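Long-range contacts in lectin 2 (PDB 4TQJ), which binds sugars, specifically recognising non-reducing terminal N-acetylglucosamine, through a chain built as a beta-propeller: residues Leu62-Thr67 against Gly127-Ile132; Phe77-Val82 against Phe104-Gly109; Thr240-Gly245 against Val253-Gly258; Asp344-Gly349 against Val363-Gly368. The protein carries 1 engineered substitution. All coordinates share one frame; numbering follows the deposited sequence.

All four contacts belong to a beta-propeller but hold different parts of it. Contact 1 joins neighbouring blades, linking the loops that follow their first strands, whereas contacts 2, 3 and 4 each tie together parts of one blade or its flanking loops. Contact 3, the buried one, combines regular hairpin pairing with side-chain to backbone bonds; the others are partly buried. Contact 2 relies on backbone N-H groups meeting loop carbonyls, and contact 4 on apolar tips and a water. Contacts 1 and 2 touch, Ile-131 packing on Phe-104 and Phe-77, while contacts 2 and 4 lie on opposite sides of the chain's centre, with their own centres about 38 Å apart.

Contact 1: Leu62-Thr67 against Gly127-Ile132; sequences LIADTT and GRADII
Ala-129 N donates to Asp-65 O at 2.9 Å, the one direct hydrogen bond between the two segments. The packing is closest around this carbonyl: Arg-128 CA also approaches Asp-65 O, at 3.3 Å, in a CA-H...O contact, and the methyl of Ala-129 turns inward to meet Ala-64 CB at 4.0 Å. In this beta-propeller the pairing bridges two adjacent blades, since 62-67 runs out of inner strand 60-64 and 127-132 runs into strand 130-134 of the next blade. The Asp-65 carboxylate bonds back to its own loop. With CG anti to the backbone N (chi1 -177°), its OD1 takes Thr-67 N at 3.1 Å from above the carboxylate plane, closing an Asx turn, while OD2 is bonded to Gly-70 N. Across the interface that side chain merely lies near Gly-127 O. Toward the exposed Gly-127 the contact becomes looser. The Arg-128 chain is extended from CG to NE and leads away, passing Thr-67 O with CD at 4.1 Å. Water 1 spans the remaining separation, donating to Thr-67 O at 2.9 Å and accepting a longer bond of 3.3 Å from Arg-128 NH1.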
loop_
_atom_site.group_PDB
_atom_site.type_symbol
_atom_site.label_atom_id
_atom_site.label_comp_id
_atom_site.label_asym_id
_atom_site.label_seq_id
_atom_site.Cartn_x
_atom_site.Cartn_y
_atom_site.Cartn_z
ATOM N N LEU A 62 -15.739 12.184 0.924
ATOM C CA LEU A 62 -15.207 11.001 1.587
ATOM C C LEU A 62 -14.239 10.216 0.699
ATOM O O LEU A 62 -13.982 10.607 -0.435
ATOM C CB LEU A 62 -16.357 10.088 2.031
ATOM C CG LEU A 62 -17.414 10.687 2.983
ATOM C CD1 LEU A 62 -18.629 9.782 3.078
ATOM C CD2 LEU A 62 -16.839 10.981 4.365
ATOM N N ILE A 63 -13.700 9.122 1.240
ATOM C CA ILE A 63 -12.876 8.176 0.493
ATOM C C ILE A 63 -13.428 6.783 0.728
ATOM O O ILE A 63 -13.669 6.397 1.874
ATOM C CB ILE A 63 -11.420 8.156 0.984
ATOM C CG1 ILE A 63 -10.768 9.519 0.809
ATOM C CG2 ILE A 63 -10.617 7.100 0.225
ATOM C CD1 ILE A 63 -10.071 9.658 -0.525
ATOM N N ALA A 64 -13.664 6.035 -0.343
ATOM C CA ALA A 64 -14.052 4.635 -0.198
ATOM C C ALA A 64 -13.735 3.844 -1.456
ATOM O O ALA A 64 -13.560 4.416 -2.534
ATOM C CB ALA A 64 -15.532 4.521 0.153
ATOM N N ASP A 65 -13.655 2.529 -1.319
ATOM C CA ASP A 65 -13.415 1.683 -2.474
ATOM C C ASP A 65 -14.751 1.409 -3.150
ATOM O O ASP A 65 -15.520 0.552 -2.707
ATOM C CB ASP A 65 -12.727 0.373 -2.074
ATOM C CG ASP A 65 -12.394 -0.502 -3.285
ATOM O OD1 ASP A 65 -12.630 -0.044 -4.412
ATOM O OD2 ASP A 65 -11.891 -1.630 -3.112
ATOM N N THR A 66 -15.032 2.160 -4.207
ATOM C CA THR A 66 -16.280 2.014 -4.938
ATOM C C THR A 66 -16.185 1.051 -6.119
ATOM O O THR A 66 -17.182 0.800 -6.787
ATOM C CB THR A 66 -16.777 3.363 -5.475
ATOM O OG1 THR A 66 -15.883 3.822 -6.493
ATOM C CG2 THR A 66 -16.854 4.394 -4.353
ATOM N N THR A 67 -15.004 0.512 -6.384
ATOM C CA THR A 67 -14.845 -0.334 -7.567
ATOM C C THR A 67 -14.489 -1.770 -7.224
ATOM O O THR A 67 -14.707 -2.669 -8.023
ATOM C CB THR A 67 -13.788 0.220 -8.537
ATOM O OG1 THR A 67 -12.503 0.246 -7.896
ATOM C CG2 THR A 67 -14.169 1.620 -9.005
ATOM N N GLY A 127 -16.953 -6.381 -1.158
ATOM C CA GLY A 127 -15.647 -5.798 -1.447
ATOM C C GLY A 127 -15.672 -4.398 -2.043
ATOM O O GLY A 127 -14.637 -3.839 -2.407
ATOM N N ARG A 128 -16.858 -3.822 -2.156
ATOM C CA ARG A 128 -16.965 -2.448 -2.602
ATOM C C ARG A 128 -18.096 -1.773 -1.843
ATOM O O ARG A 128 -18.975 -2.445 -1.312
ATOM C CB ARG A 128 -17.157 -2.378 -4.124
ATOM C CG ARG A 128 -18.391 -3.082 -4.648
ATOM C CD ARG A 128 -18.318 -3.333 -6.170
ATOM N NE ARG A 128 -19.610 -3.803 -6.649
ATOM C CZ ARG A 128 -19.917 -5.076 -6.864
ATOM N NH1 ARG A 128 -18.998 -6.016 -6.700
ATOM N NH2 ARG A 128 -21.140 -5.406 -7.270
ATOM N N ALA A 129 -18.071 -0.449 -1.791
ATOM C CA ALA A 129 -18.942 0.302 -0.886
ATOM C C ALA A 129 -20.310 0.637 -1.472
ATOM O O ALA A 129 -20.404 1.239 -2.542
ATOM C CB ALA A 129 -18.249 1.580 -0.446
ATOM N N ASP A 130 -21.368 0.258 -0.763
ATOM C CA ASP A 130 -22.704 0.761 -1.066
ATOM C C ASP A 130 -22.868 2.177 -0.518
ATOM O O ASP A 130 -22.100 2.628 0.341
ATOM C CB ASP A 130 -23.783 -0.140 -0.445
ATOM C CG ASP A 130 -23.874 -1.501 -1.113
ATOM O OD1 ASP A 130 -23.049 -1.778 -2.006
ATOM O OD2 ASP A 130 -24.762 -2.304 -0.723
ATOM N N ILE A 131 -23.881 2.878 -1.003
ATOM C CA ILE A 131 -24.220 4.173 -0.462
ATOM C C ILE A 131 -25.324 3.963 0.554
ATOM O O ILE A 131 -26.357 3.351 0.253
ATOM C CB ILE A 131 -24.718 5.125 -1.545
ATOM C CG1 ILE A 131 -23.648 5.316 -2.620
ATOM C CG2 ILE A 131 -25.107 6.451 -0.929
ATOM C CD1 ILE A 131 -24.174 6.009 -3.860
ATOM N N ILE A 132 -25.092 4.430 1.772
ATOM C CA ILE A 132 -26.114 4.339 2.801
ATOM C C ILE A 132 -26.346 5.702 3.416
ATOM O O ILE A 132 -25.425 6.343 3.916
ATOM C CB ILE A 132 -25.775 3.252 3.864
ATOM C CG1 ILE A 132 -26.779 3.268 5.020
ATOM C CG2 ILE A 132 -24.368 3.395 4.382
ATOM C CD1 ILE A 132 -26.735 1.962 5.820
HETATM O O HOH W 1 -15.914 -5.205 -7.529
#

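Contact 2: Phe77-Val82 against Phe104-Gly109; sequences FGNAGV and FGYDAG
Phe-77 and Phe-104 both place CG beside the backbone N and anti to the carbonyl carbon (chi1 -67° and -61°), and the two side chains lie alongside each other, pointing the same way. Phe-77 CD1 meets Phe-104 CB at 3.7 Å, and Phe-104 O sits at the edge of the Phe-77 ring, in its plane, 3.4 Å from CD1. Val-82 CG2 reaches the same CB from the neighbouring strand. Phe-104 O also accepts from Arg-118 NH1, and Ile-131 of the adjoining blade packs on both rings. One segment, 77-82, is the turn between strands 73-77 and 82-85 of a propeller blade; the other, residues 104-109, begins the passage from outer strand 98-101 to the next blade. Away from the rings, backbone bonds take over. Tyr-106 N donates to Gly-78 O at 3.1 Å. Asn-79 O receives two N-H groups, from Asp-107 N at 2.7 Å and, weakly, from Ala-108 N at 3.1 Å. Farther from the rings, the Asn-79 amide lies beside Tyr-106, its plane steep to the ring (72°); Asn-79 OD1 is 3.5 Å from Tyr-106 CB and is bonded to His-59 NE2.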
loop_
_atom_site.group_PDB
_atom_site.type_symbol
_atom_site.label_atom_id
_atom_site.label_comp_id
_atom_site.label_asym_id
_atom_site.label_seq_id
_atom_site.Cartn_x
_atom_site.Cartn_y
_atom_site.Cartn_z
ATOM N N PHE A 77 -20.599 13.952 -2.369
ATOM C CA PHE A 77 -22.050 14.077 -2.446
ATOM C C PHE A 77 -22.341 15.532 -2.771
ATOM O O PHE A 77 -22.381 16.372 -1.876
ATOM C CB PHE A 77 -22.716 13.665 -1.122
ATOM C CG PHE A 77 -22.581 12.200 -0.806
ATOM C CD1 PHE A 77 -23.641 11.327 -1.028
ATOM C CD2 PHE A 77 -21.394 11.688 -0.297
ATOM C CE1 PHE A 77 -23.524 9.975 -0.739
ATOM C CE2 PHE A 77 -21.262 10.332 -0.015
ATOM C CZ PHE A 77 -22.334 9.474 -0.243
ATOM N N GLY A 78 -22.510 15.823 -4.062
ATOM C CA GLY A 78 -22.719 17.180 -4.539
ATOM C C GLY A 78 -24.174 17.601 -4.531
ATOM O O GLY A 78 -24.966 17.091 -3.743
ATOM N N ASN A 79 -24.524 18.542 -5.406
ATOM C CA ASN A 79 -25.900 19.039 -5.496
ATOM C C ASN A 79 -26.807 18.074 -6.255
ATOM O O ASN A 79 -27.892 17.730 -5.791
ATOM C CB ASN A 79 -25.933 20.416 -6.166
ATOM C CG ASN A 79 -25.279 21.493 -5.324
ATOM O OD1 ASN A 79 -25.419 21.514 -4.101
ATOM N ND2 ASN A 79 -24.553 22.393 -5.976
ATOM N N ALA A 80 -26.346 17.623 -7.415
ATOM C CA ALA A 80 -27.180 16.826 -8.313
ATOM C C ALA A 80 -27.003 15.326 -8.113
ATOM O O ALA A 80 -27.705 14.525 -8.725
ATOM C CB ALA A 80 -26.905 17.199 -9.766
ATOM N N GLY A 81 -26.057 14.944 -7.262
ATOM C CA GLY A 81 -25.839 13.538 -6.982
ATOM C C GLY A 81 -24.445 13.246 -6.474
ATOM O O GLY A 81 -23.775 14.114 -5.914
ATOM N N VAL A 82 -24.009 12.013 -6.684
ATOM C CA VAL A 82 -22.730 11.551 -6.188
ATOM C C VAL A 82 -21.727 11.439 -7.321
ATOM O O VAL A 82 -22.024 10.858 -8.366
ATOM C CB VAL A 82 -22.890 10.190 -5.496
ATOM C CG1 VAL A 82 -21.569 9.723 -4.924
ATOM C CG2 VAL A 82 -23.974 10.289 -4.413
ATOM N N PHE A 104 -29.013 11.364 -3.272
ATOM C CA PHE A 104 -28.155 11.663 -2.115
ATOM C C PHE A 104 -27.461 13.017 -2.253
ATOM O O PHE A 104 -26.399 13.251 -1.669
ATOM C CB PHE A 104 -27.113 10.557 -1.898
ATOM C CG PHE A 104 -27.715 9.195 -1.610
ATOM C CD1 PHE A 104 -28.217 8.886 -0.352
ATOM C CD2 PHE A 104 -27.761 8.227 -2.593
ATOM C CE1 PHE A 104 -28.773 7.626 -0.098
ATOM C CE2 PHE A 104 -28.308 6.976 -2.343
ATOM C CZ PHE A 104 -28.810 6.676 -1.101
ATOM N N GLY A 105 -28.066 13.906 -3.034
ATOM C CA GLY A 105 -27.521 15.235 -3.223
ATOM C C GLY A 105 -28.376 16.314 -2.582
ATOM O O GLY A 105 -29.516 16.078 -2.185
ATOM N N TYR A 106 -27.804 17.507 -2.473
ATOM C CA TYR A 106 -28.504 18.657 -1.929
ATOM C C TYR A 106 -29.744 18.987 -2.761
ATOM O O TYR A 106 -30.785 19.346 -2.207
ATOM C CB TYR A 106 -27.565 19.860 -1.921
ATOM C CG TYR A 106 -28.110 21.041 -1.179
ATOM C CD1 TYR A 106 -27.806 21.240 0.163
ATOM C CD2 TYR A 106 -28.935 21.962 -1.813
ATOM C CE1 TYR A 106 -28.305 22.332 0.849
ATOM C CE2 TYR A 106 -29.443 23.049 -1.129
ATOM C CZ TYR A 106 -29.126 23.228 0.196
ATOM O OH TYR A 106 -29.628 24.310 0.869
ATOM N N ASP A 107 -29.612 18.878 -4.086
ATOM C CA ASP A 107 -30.712 19.142 -5.009
ATOM C C ASP A 107 -31.396 17.857 -5.466
ATOM O O ASP A 107 -32.491 17.892 -6.012
ATOM C CB ASP A 107 -30.212 19.907 -6.243
ATOM C CG ASP A 107 -29.775 21.324 -5.933
ATOM O OD1 ASP A 107 -30.419 21.984 -5.112
ATOM O OD2 ASP A 107 -28.779 21.772 -6.535
ATOM N N ALA A 108 -30.741 16.725 -5.244
ATOM C CA ALA A 108 -31.311 15.432 -5.601
ATOM C C ALA A 108 -31.730 14.684 -4.343
ATOM O O ALA A 108 -30.935 13.957 -3.749
ATOM C CB ALA A 108 -30.314 14.600 -6.385
ATOM N N GLY A 109 -32.975 14.862 -3.930
ATOM C CA GLY A 109 -33.481 14.153 -2.774
ATOM C C GLY A 109 -33.535 15.061 -1.567
ATOM O O GLY A 109 -33.946 14.642 -0.493
#

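Contact 3: Thr240-Gly245 against Val253-Gly258; sequences TADIIG and VALNNG
Asp-242 and Asn-256 cross at about a right angle, with carboxylate and amide planes 89° apart, and each reaches for the backbone of the opposite segment. Asp-242 OD1 takes Asn-256 N at 2.6 Å, nearly along the C-O axis. In return, Asn-256 ND2 donates to Ala-241 O at 3.1 Å; the acceptor lies in the amide plane, but the nitrogen stands above the carbonyl plane rather than on a lone pair, and ND2 also bonds Val-179 O. Asn-256 gets there with CG anti to its own N (chi1 -169°), a setting that also leaves OD1 able to accept Gly-258 N and close an Asx turn. Thr-240 lies across the end of this amide, OG1 being 3.5 Å from Asn-256 CG, while its CG2 lies 3.6 Å from Gly-258 O. The other half of the contact is a regular antiparallel hairpin within one propeller blade. Ile-243 and Ala-254 form a hydrogen-bonded pair, with Ile-243 N to Ala-254 O at 3.2 Å and Ala-254 N to Ile-243 O at 3.1 Å. The next pair, Ile-244 with Val-253, is non-hydrogen-bonded, and its side chains cross obliquely on the other face of the sheet, Ile-244 CD1 touching Val-253 CG1 at 3.6 Å. Water 2 donates to both Asp-242 OD1 and Asn-256 O. Side-chain to backbone bonds thus continue the link between the segments past the last backbone pair. With OD1 held by an N-H and a water, and OD2 bonded to Leu-235 N, these donors would probably favour the ionised form of Asp-242, although nearby Asp-234 may oppose this.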
loop_
_atom_site.group_PDB
_atom_site.type_symbol
_atom_site.label_atom_id
_atom_site.label_comp_id
_atom_site.label_asym_id
_atom_site.label_seq_id
_atom_site.Cartn_x
_atom_site.Cartn_y
_atom_site.Cartn_z
ATOM N N THR A 240 -16.492 -8.126 17.889
ATOM C CA THR A 240 -17.748 -7.376 17.882
ATOM C C THR A 240 -17.612 -6.054 18.641
ATOM O O THR A 240 -16.774 -5.920 19.552
ATOM C CB THR A 240 -18.953 -8.185 18.454
ATOM O OG1 THR A 240 -18.794 -8.382 19.859
ATOM C CG2 THR A 240 -19.074 -9.550 17.761
ATOM N N ALA A 241 -18.441 -5.084 18.256
ATOM C CA ALA A 241 -18.384 -3.743 18.822
ATOM C C ALA A 241 -19.042 -3.624 20.205
ATOM O O ALA A 241 -20.216 -3.950 20.388
ATOM C CB ALA A 241 -19.008 -2.749 17.856
ATOM N N ASP A 242 -18.266 -3.148 21.168
ATOM C CA ASP A 242 -18.800 -2.758 22.471
ATOM C C ASP A 242 -19.125 -1.275 22.473
ATOM O O ASP A 242 -18.887 -0.582 21.482
ATOM C CB ASP A 242 -17.790 -3.113 23.555
ATOM C CG ASP A 242 -17.385 -4.566 23.476
ATOM O OD1 ASP A 242 -18.178 -5.405 23.929
ATOM O OD2 ASP A 242 -16.315 -4.871 22.911
ATOM N N ILE A 243 -19.692 -0.790 23.571
ATOM C CA ILE A 243 -20.051 0.614 23.647
ATOM C C ILE A 243 -19.350 1.305 24.806
ATOM O O ILE A 243 -19.250 0.757 25.900
ATOM C CB ILE A 243 -21.566 0.800 23.722
ATOM C CG1 ILE A 243 -22.185 0.402 22.378
ATOM C CG2 ILE A 243 -21.914 2.230 24.055
ATOM C CD1 ILE A 243 -23.672 0.406 22.390
ATOM N N ILE A 244 -18.832 2.500 24.538
ATOM C CA ILE A 244 -18.145 3.271 25.557
ATOM C C ILE A 244 -18.441 4.745 25.358
ATOM O O ILE A 244 -18.635 5.200 24.239
ATOM C CB ILE A 244 -16.616 2.989 25.559
ATOM C CG1 ILE A 244 -15.897 3.810 26.634
ATOM C CG2 ILE A 244 -16.014 3.239 24.173
ATOM C CD1 ILE A 244 -14.478 3.314 26.957
ATOM N N GLY A 245 -18.518 5.484 26.458
ATOM C CA GLY A 245 -18.850 6.891 26.394
ATOM C C GLY A 245 -18.177 7.628 27.529
ATOM O O GLY A 245 -18.024 7.088 28.622
ATOM N N VAL A 253 -18.807 1.821 30.198
ATOM C CA VAL A 253 -18.993 0.876 29.104
ATOM C C VAL A 253 -20.035 -0.209 29.361
ATOM O O VAL A 253 -20.326 -0.567 30.510
ATOM C CB VAL A 253 -17.657 0.243 28.566
ATOM C CG1 VAL A 253 -16.428 1.025 28.993
ATOM C CG2 VAL A 253 -17.560 -1.216 28.941
ATOM N N ALA A 254 -20.606 -0.694 28.266
ATOM C CA ALA A 254 -21.460 -1.862 28.286
ATOM C C ALA A 254 -20.915 -2.824 27.233
ATOM O O ALA A 254 -20.798 -2.469 26.046
ATOM C CB ALA A 254 -22.881 -1.482 27.968
ATOM N N LEU A 255 -20.591 -4.039 27.661
ATOM C CA LEU A 255 -19.937 -4.992 26.786
ATOM C C LEU A 255 -20.928 -5.867 26.002
ATOM O O LEU A 255 -21.950 -6.324 26.532
ATOM C CB LEU A 255 -18.951 -5.850 27.574
ATOM C CG LEU A 255 -17.807 -5.154 28.326
ATOM C CD1 LEU A 255 -17.103 -6.178 29.201
ATOM C CD2 LEU A 255 -16.813 -4.480 27.370
ATOM N N ASN A 256 -20.602 -6.064 24.730
ATOM C CA ASN A 256 -21.334 -6.916 23.801
ATOM C C ASN A 256 -21.019 -8.365 24.125
ATOM O O ASN A 256 -19.856 -8.709 24.307
ATOM C CB ASN A 256 -20.866 -6.603 22.368
ATOM C CG ASN A 256 -21.749 -7.236 21.296
ATOM O OD1 ASN A 256 -22.310 -8.324 21.473
ATOM N ND2 ASN A 256 -21.863 -6.555 20.168
ATOM N N ASN A 257 -22.042 -9.216 24.203
ATOM C CA ASN A 257 -21.818 -10.633 24.505
ATOM C C ASN A 257 -21.257 -11.375 23.301
ATOM O O ASN A 257 -20.935 -12.563 23.382
ATOM C CB ASN A 257 -23.098 -11.322 24.984
ATOM C CG ASN A 257 -24.027 -11.707 23.841
ATOM O OD1 ASN A 257 -24.225 -10.947 22.886
ATOM N ND2 ASN A 257 -24.625 -12.889 23.949
ATOM N N GLY A 258 -21.159 -10.668 22.182
ATOM C CA GLY A 258 -20.657 -11.253 20.953
ATOM C C GLY A 258 -21.774 -11.508 19.959
ATOM O O GLY A 258 -21.533 -11.967 18.848
HETATM O O HOH W 2 -17.365 -7.933 23.194
#

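Contact 4: Asp344-Gly349 against Val363-Gly368; sequences DLTGDG and VSYNDG
Leu-345 and Val-363 reach toward each other tip to tip, CD1 of the leucine meeting CG2 of the valine at 3.5 Å. Val-363 offers this methyl because CG2 stands anti to its backbone N, leaving CG1 between N and the carbonyl carbon (chi1 66°). Leu-345 CD1 also comes within 4.1 Å of Tyr-365 CE1, the two side chains crossing at about a right angle. Thr-346 approaches the same ring obliquely: its CG2 lies 3.6 Å from Tyr-365 CD1, the hydroxyl being turned back beside the backbone. The 344-349 loop falls within an FG-GAP-like repeat and links the first two strands of a propeller blade. Asp-344 bonds back to the loop, OD1 accepting Thr-346 N in an Asx turn and OD2 accepting Gly-349 N at 2.8 Å, both from above the carboxylate plane. At the polar end Asp-348 has CG between N and the carbonyl carbon (chi1 73°), which swings OD2 to 3.6 Å from Gly-368 CA; its OD1 is bonded to Cys-350 N. No direct hydrogen bond joins the segments, but water 3 lies 2.8 Å from Asp-348 OD2 and 2.7 Å from Asn-366 O. Gly-347 O accepts from Asn-91 of the second subunit, and Val-36 of that subunit packs on Tyr-365.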
loop_
_atom_site.group_PDB
_atom_site.type_symbol
_atom_site.label_atom_id
_atom_site.label_comp_id
_atom_site.label_asym_id
_atom_site.label_seq_id
_atom_site.Cartn_x
_atom_site.Cartn_y
_atom_site.Cartn_z
ATOM N N ASP A 344 -2.683 4.330 13.206
ATOM C CA ASP A 344 -1.409 3.673 12.963
ATOM C C ASP A 344 -0.804 4.246 11.686
ATOM O O ASP A 344 -1.420 4.209 10.616
ATOM C CB ASP A 344 -1.604 2.156 12.833
ATOM C CG ASP A 344 -0.298 1.386 12.875
ATOM O OD1 ASP A 344 0.719 1.976 13.310
ATOM O OD2 ASP A 344 -0.294 0.184 12.475
ATOM N N LEU A 345 0.393 4.802 11.814
ATOM C CA LEU A 345 1.138 5.307 10.668
ATOM C C LEU A 345 2.285 4.373 10.293
ATOM O O LEU A 345 2.951 4.585 9.269
ATOM C CB LEU A 345 1.718 6.680 10.982
ATOM C CG LEU A 345 0.719 7.784 11.273
ATOM C CD1 LEU A 345 1.444 9.025 11.846
ATOM C CD2 LEU A 345 -0.039 8.106 10.001
ATOM N N THR A 346 2.521 3.350 11.119
ATOM C CA THR A 346 3.779 2.600 11.034
ATOM C C THR A 346 3.662 1.080 10.919
ATOM O O THR A 346 4.670 0.383 10.983
ATOM C CB THR A 346 4.680 2.888 12.250
ATOM O OG1 THR A 346 4.120 2.255 13.409
ATOM C CG2 THR A 346 4.805 4.374 12.479
ATOM N N GLY A 347 2.443 0.565 10.784
ATOM C CA GLY A 347 2.241 -0.855 10.546
ATOM C C GLY A 347 2.387 -1.816 11.716
ATOM O O GLY A 347 2.393 -3.037 11.509
ATOM N N ASP A 348 2.506 -1.304 12.940
ATOM C CA ASP A 348 2.640 -2.195 14.084
ATOM C C ASP A 348 1.323 -2.404 14.861
ATOM O O ASP A 348 1.317 -3.061 15.890
ATOM C CB ASP A 348 3.768 -1.729 15.017
ATOM C CG ASP A 348 3.398 -0.480 15.805
ATOM O OD1 ASP A 348 2.423 0.199 15.419
ATOM O OD2 ASP A 348 4.086 -0.177 16.803
ATOM N N GLY A 349 0.214 -1.857 14.366
ATOM C CA GLY A 349 -1.076 -2.010 15.041
ATOM C C GLY A 349 -1.241 -1.196 16.323
ATOM O O GLY A 349 -2.231 -1.337 17.048
ATOM N N VAL A 363 4.096 14.860 14.642
ATOM C CA VAL A 363 3.757 13.470 14.835
ATOM C C VAL A 363 4.533 12.952 16.031
ATOM O O VAL A 363 5.651 13.388 16.295
ATOM C CB VAL A 363 4.067 12.651 13.542
ATOM C CG1 VAL A 363 5.555 12.617 13.279
ATOM C CG2 VAL A 363 3.523 11.234 13.630
ATOM N N SER A 364 3.924 12.040 16.773
ATOM C CA SER A 364 4.657 11.284 17.766
ATOM C C SER A 364 4.316 9.815 17.590
ATOM O O SER A 364 3.146 9.461 17.482
ATOM C CB SER A 364 4.303 11.762 19.178
ATOM O OG SER A 364 4.752 10.836 20.143
ATOM N N TYR A 365 5.337 8.962 17.563
ATOM C CA TYR A 365 5.125 7.554 17.294
ATOM C C TYR A 365 4.967 6.701 18.540
ATOM O O TYR A 365 5.697 6.861 19.517
ATOM C CB TYR A 365 6.231 7.006 16.387
ATOM C CG TYR A 365 6.282 7.726 15.067
ATOM C CD1 TYR A 365 5.274 7.554 14.130
ATOM C CD2 TYR A 365 7.308 8.616 14.772
ATOM C CE1 TYR A 365 5.298 8.226 12.925
ATOM C CE2 TYR A 365 7.342 9.296 13.567
ATOM C CZ TYR A 365 6.335 9.093 12.647
ATOM O OH TYR A 365 6.351 9.761 11.447
ATOM N N ASN A 366 3.990 5.800 18.492
ATOM C CA ASN A 366 3.753 4.833 19.555
ATOM C C ASN A 366 4.961 3.925 19.619
ATOM O O ASN A 366 5.551 3.623 18.585
ATOM C CB ASN A 366 2.495 4.026 19.223
ATOM C CG ASN A 366 1.984 3.211 20.392
ATOM O OD1 ASN A 366 2.753 2.580 21.117
ATOM N ND2 ASN A 366 0.663 3.211 20.573
ATOM N N ASP A 367 5.355 3.495 20.811
ATOM C CA ASP A 367 6.559 2.665 20.909
ATOM C C ASP A 367 6.236 1.173 20.757
ATOM O O ASP A 367 7.117 0.328 20.860
ATOM C CB ASP A 367 7.336 2.945 22.211
ATOM C CG ASP A 367 6.622 2.420 23.450
ATOM O OD1 ASP A 367 7.262 2.362 24.522
ATOM O OD2 ASP A 367 5.432 2.053 23.345
ATOM N N GLY A 368 4.972 0.856 20.492
ATOM C CA GLY A 368 4.542 -0.524 20.391
ATOM C C GLY A 368 3.955 -1.031 21.699
ATOM O O GLY A 368 3.478 -2.166 21.780
HETATM O O HOH W 3 3.976 2.596 16.602
#